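Local coordinates for superoxide dismutase (Anaplasma phagocytophilum, PDB 3JS4), which probably converts superoxide radicals into molecular oxygen and hydrogen peroxide by cycling the oxidation state of its active-site iron, at residues A183-W188 against K202-F207. Sequence-based numbering, arbitrary orientation.
Sequences ATMDVW and KYIDVF. With FE (Fe (III) ion), chain E.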
ATOM      1  N   ALA A 183      -4.648  -2.945  -3.724  1.00  8.12           N
ATOM      2  CA  ALA A 183      -3.736  -1.831  -4.040  1.00  8.05           C
ATOM      3  C   ALA A 183      -3.735  -0.840  -2.892  1.00  8.21           C
ATOM      4  O   ALA A 183      -4.721  -0.746  -2.149  1.00  8.66           O
ATOM      5  CB  ALA A 183      -4.159  -1.124  -5.346  1.00  8.77           C
ATOM      6  N   THR A 184      -2.637  -0.088  -2.746  1.00  7.55           N
ATOM      7  CA  THR A 184      -2.578   0.927  -1.713  1.00  7.08           C
ATOM      8  C   THR A 184      -1.937   2.210  -2.251  1.00  7.03           C
ATOM      9  O   THR A 184      -1.139   2.186  -3.189  1.00  7.10           O
ATOM     10  CB  THR A 184      -1.836   0.442  -0.418  1.00  7.34           C
ATOM     11  OG1 THR A 184      -2.038   1.372   0.654  1.00  7.74           O
ATOM     12  CG2 THR A 184      -0.328   0.289  -0.641  1.00  6.38           C
ATOM     13  N   MET A 185      -2.314   3.312  -1.622  1.00  7.08           N
ATOM     14  CA  MET A 185      -1.735   4.623  -1.822  1.00  6.83           C
ATOM     15  C   MET A 185      -1.294   5.159  -0.455  1.00  6.87           C
ATOM     16  O   MET A 185      -2.121   5.356   0.455  1.00  6.86           O
ATOM     17  CB  MET A 185      -2.779   5.555  -2.432  1.00  6.94           C
ATOM     18  CG  MET A 185      -2.311   7.008  -2.503  1.00  6.50           C
ATOM     19  SD  MET A 185      -3.552   8.132  -3.192  1.00  7.45           S
ATOM     20  CE  MET A 185      -4.827   8.125  -1.916  1.00  7.78           C
ATOM     21  N   ASP A 186       0.010   5.347  -0.309  1.00  6.43           N
ATOM     22  CA  ASP A 186       0.626   5.943   0.881  1.00  6.49           C
ATOM     23  C   ASP A 186       0.146   7.385   1.031  1.00  6.23           C
ATOM     24  O   ASP A 186       0.317   8.201   0.104  1.00  7.08           O
ATOM     25  CB  ASP A 186       2.153   5.934   0.649  1.00  6.37           C
ATOM     26  CG  ASP A 186       2.972   6.257   1.893  1.00  7.27           C
ATOM     27  OD1 ASP A 186       2.421   6.622   2.938  1.00  6.43           O
ATOM     28  OD2 ASP A 186       4.212   6.167   1.804  1.00  7.93           O
ATOM     29  N   VAL A 187      -0.459   7.722   2.168  1.00  5.80           N
ATOM     30  CA  VAL A 187      -0.718   9.137   2.462  1.00  5.74           C
ATOM     31  C   VAL A 187       0.071   9.738   3.648  1.00  6.60           C
ATOM     32  O   VAL A 187      -0.266  10.848   4.128  1.00  5.99           O
ATOM     33  CB  VAL A 187      -2.252   9.492   2.523  1.00  5.64           C
ATOM     34  CG1 VAL A 187      -2.935   9.159   1.162  1.00  4.54           C
ATOM     35  CG2 VAL A 187      -2.936   8.828   3.680  1.00  5.19           C
ATOM     36  N   TRP A 188       1.138   9.047   4.090  1.00  5.58           N
ATOM     37  CA  TRP A 188       2.092   9.724   4.950  1.00  5.57           C
ATOM     38  C   TRP A 188       2.560  10.948   4.184  1.00  6.10           C
ATOM     39  O   TRP A 188       2.768  10.891   2.944  1.00  7.14           O
ATOM     40  CB  TRP A 188       3.302   8.852   5.275  1.00  4.97           C
ATOM     41  CG  TRP A 188       3.089   7.768   6.330  1.00  5.14           C
ATOM     42  CD1 TRP A 188       2.231   6.692   6.257  1.00  5.24           C
ATOM     43  CD2 TRP A 188       3.806   7.625   7.558  1.00  4.96           C
ATOM     44  NE1 TRP A 188       2.340   5.913   7.391  1.00  5.52           N
ATOM     45  CE2 TRP A 188       3.314   6.450   8.197  1.00  5.44           C
ATOM     46  CE3 TRP A 188       4.839   8.360   8.177  1.00  6.09           C
ATOM     47  CZ2 TRP A 188       3.800   6.005   9.435  1.00  4.81           C
ATOM     48  CZ3 TRP A 188       5.322   7.911   9.423  1.00  5.53           C
ATOM     49  CH2 TRP A 188       4.795   6.746  10.032  1.00  5.04           C
ATOM     50  N   LYS A 202      -3.905  17.063  -4.785  1.00  9.80           N
ATOM     51  CA  LYS A 202      -3.189  17.051  -6.062  1.00 10.14           C
ATOM     52  C   LYS A 202      -2.495  15.720  -6.282  1.00  8.57           C
ATOM     53  O   LYS A 202      -2.584  15.152  -7.354  1.00  7.37           O
ATOM     54  CB  LYS A 202      -2.182  18.205  -6.188  1.00 10.58           C
ATOM     55  CG  LYS A 202      -2.435  18.998  -7.425  1.00 15.36           C
ATOM     56  CD  LYS A 202      -1.333  20.007  -7.732  1.00 21.71           C
ATOM     57  CE  LYS A 202      -1.310  20.301  -9.226  1.00 25.18           C
ATOM     58  NZ  LYS A 202      -0.285  21.334  -9.589  1.00 27.74           N
ATOM     59  N   TYR A 203      -1.826  15.219  -5.244  1.00  7.46           N
ATOM     60  CA  TYR A 203      -1.180  13.896  -5.289  1.00  7.39           C
ATOM     61  C   TYR A 203      -2.184  12.750  -5.479  1.00  7.10           C
ATOM     62  O   TYR A 203      -1.914  11.808  -6.222  1.00  6.90           O
ATOM     63  CB  TYR A 203      -0.362  13.663  -4.005  1.00  7.42           C
ATOM     64  CG  TYR A 203      -0.046  12.216  -3.656  1.00  6.99           C
ATOM     65  CD1 TYR A 203       0.924  11.497  -4.359  1.00  9.14           C
ATOM     66  CD2 TYR A 203      -0.641  11.607  -2.564  1.00  8.15           C
ATOM     67  CE1 TYR A 203       1.236  10.172  -4.013  1.00  9.66           C
ATOM     68  CE2 TYR A 203      -0.346  10.298  -2.215  1.00 10.28           C
ATOM     69  CZ  TYR A 203       0.608   9.588  -2.930  1.00 10.64           C
ATOM     70  OH  TYR A 203       0.918   8.282  -2.573  1.00 12.12           O
ATOM     71  N   ILE A 204      -3.328  12.815  -4.802  1.00  7.00           N
ATOM     72  CA  ILE A 204      -4.362  11.774  -4.981  1.00  7.83           C
ATOM     73  C   ILE A 204      -4.900  11.785  -6.431  1.00  7.80           C
ATOM     74  O   ILE A 204      -5.107  10.724  -7.037  1.00  7.73           O
ATOM     75  CB  ILE A 204      -5.528  11.899  -3.957  1.00  7.58           C
ATOM     76  CG1 ILE A 204      -4.999  11.727  -2.527  1.00  8.69           C
ATOM     77  CG2 ILE A 204      -6.597  10.814  -4.223  1.00  7.39           C
ATOM     78  CD1 ILE A 204      -6.002  12.084  -1.447  1.00  6.12           C
ATOM     79  N   ASP A 205      -5.108  12.987  -6.972  1.00  8.59           N
ATOM     80  CA  ASP A 205      -5.554  13.151  -8.351  1.00  9.09           C
ATOM     81  C   ASP A 205      -4.583  12.512  -9.314  1.00  8.76           C
ATOM     82  O   ASP A 205      -4.993  11.761 -10.198  1.00  8.50           O
ATOM     83  CB  ASP A 205      -5.735  14.621  -8.717  1.00  9.28           C
ATOM     84  CG  ASP A 205      -6.904  15.273  -8.003  1.00 13.03           C
ATOM     85  OD1 ASP A 205      -7.717  14.568  -7.363  1.00 16.09           O
ATOM     86  OD2 ASP A 205      -7.009  16.516  -8.099  1.00 17.34           O
ATOM     87  N   VAL A 206      -3.298  12.804  -9.124  1.00  8.48           N
ATOM     88  CA  VAL A 206      -2.252  12.256  -9.956  1.00  9.02           C
ATOM     89  C   VAL A 206      -2.170  10.723  -9.829  1.00  8.48           C
ATOM     90  O   VAL A 206      -1.995  10.011 -10.831  1.00  7.69           O
ATOM     91  CB  VAL A 206      -0.912  12.921  -9.628  1.00  8.95           C
ATOM     92  CG1 VAL A 206       0.225  12.116 -10.193  1.00 10.83           C
ATOM     93  CG2 VAL A 206      -0.886  14.338 -10.183  1.00 11.50           C
ATOM     94  N   PHE A 207      -2.306  10.216  -8.599  1.00  8.13           N
ATOM     95  CA  PHE A 207      -2.308   8.765  -8.387  1.00  7.55           C
ATOM     96  C   PHE A 207      -3.384   8.042  -9.235  1.00  7.44           C
ATOM     97  O   PHE A 207      -3.112   7.043  -9.932  1.00  7.41           O
ATOM     98  CB  PHE A 207      -2.509   8.453  -6.895  1.00  7.92           C
ATOM     99  CG  PHE A 207      -2.416   6.973  -6.558  1.00  9.31           C
ATOM    100  CD1 PHE A 207      -1.183   6.393  -6.254  1.00  8.85           C
ATOM    101  CD2 PHE A 207      -3.555   6.176  -6.541  1.00  8.77           C
ATOM    102  CE1 PHE A 207      -1.066   5.018  -5.919  1.00  8.22           C
ATOM    103  CE2 PHE A 207      -3.461   4.787  -6.225  1.00  9.90           C
ATOM    104  CZ  PHE A 207      -2.216   4.217  -5.908  1.00  9.85           C
TER
HETATM  105 FE    FE E 207       5.920   5.988   2.902  1.00 15.35          FE
HETATM  106  O   HOH W   1       4.752   5.525   4.768  1.00  9.76           O
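Met185 points from strand 179-186 toward helix 200-211 and packs among Tyr203, Ile204 and Phe207. Its CB lies over the centre of the Phe207 ring, 3.8 Å from the centroid, in a CH-pi contact. Met185 SD sits over the same face but toward the root of the ring, 3.7 Å from Phe207 CG. The chain runs out extended, with CG anti to the backbone N (chi1 172°), and bends only at chi3 (68°). That bend brings Met185 CE to 3.7 Å from Ile204 CG1. SD also makes an oblique Met-aromatic contact with Tyr203; the two side chains slide past each other in opposite directions. Phe138 of helix 131-144 also touches Met185.

Just past the end of the strand, Val187 CG1 approaches the edge of the Tyr203 ring. The hydroxyl of Tyr203 donates a hydrogen bond to the backbone O of Asp186, with OH to O 2.7 Å. It meets a lone pair in the carbonyl plane. Tyr203 OH is also hydrogen-bonded to Tyr104 OH. The carboxylate of Asp186 turns to the metal, and its OD2 binds iron at 2.0 Å. OD1 accepts from Trp188 N, from above the carboxylate plane, and closes an Asx turn. His45, His101, His190 and a water complete the iron site. A ligand carried on the end of a sheet strand, backed by a helix of the C-terminal domain, is characteristic of the iron/manganese superoxide dismutase fold.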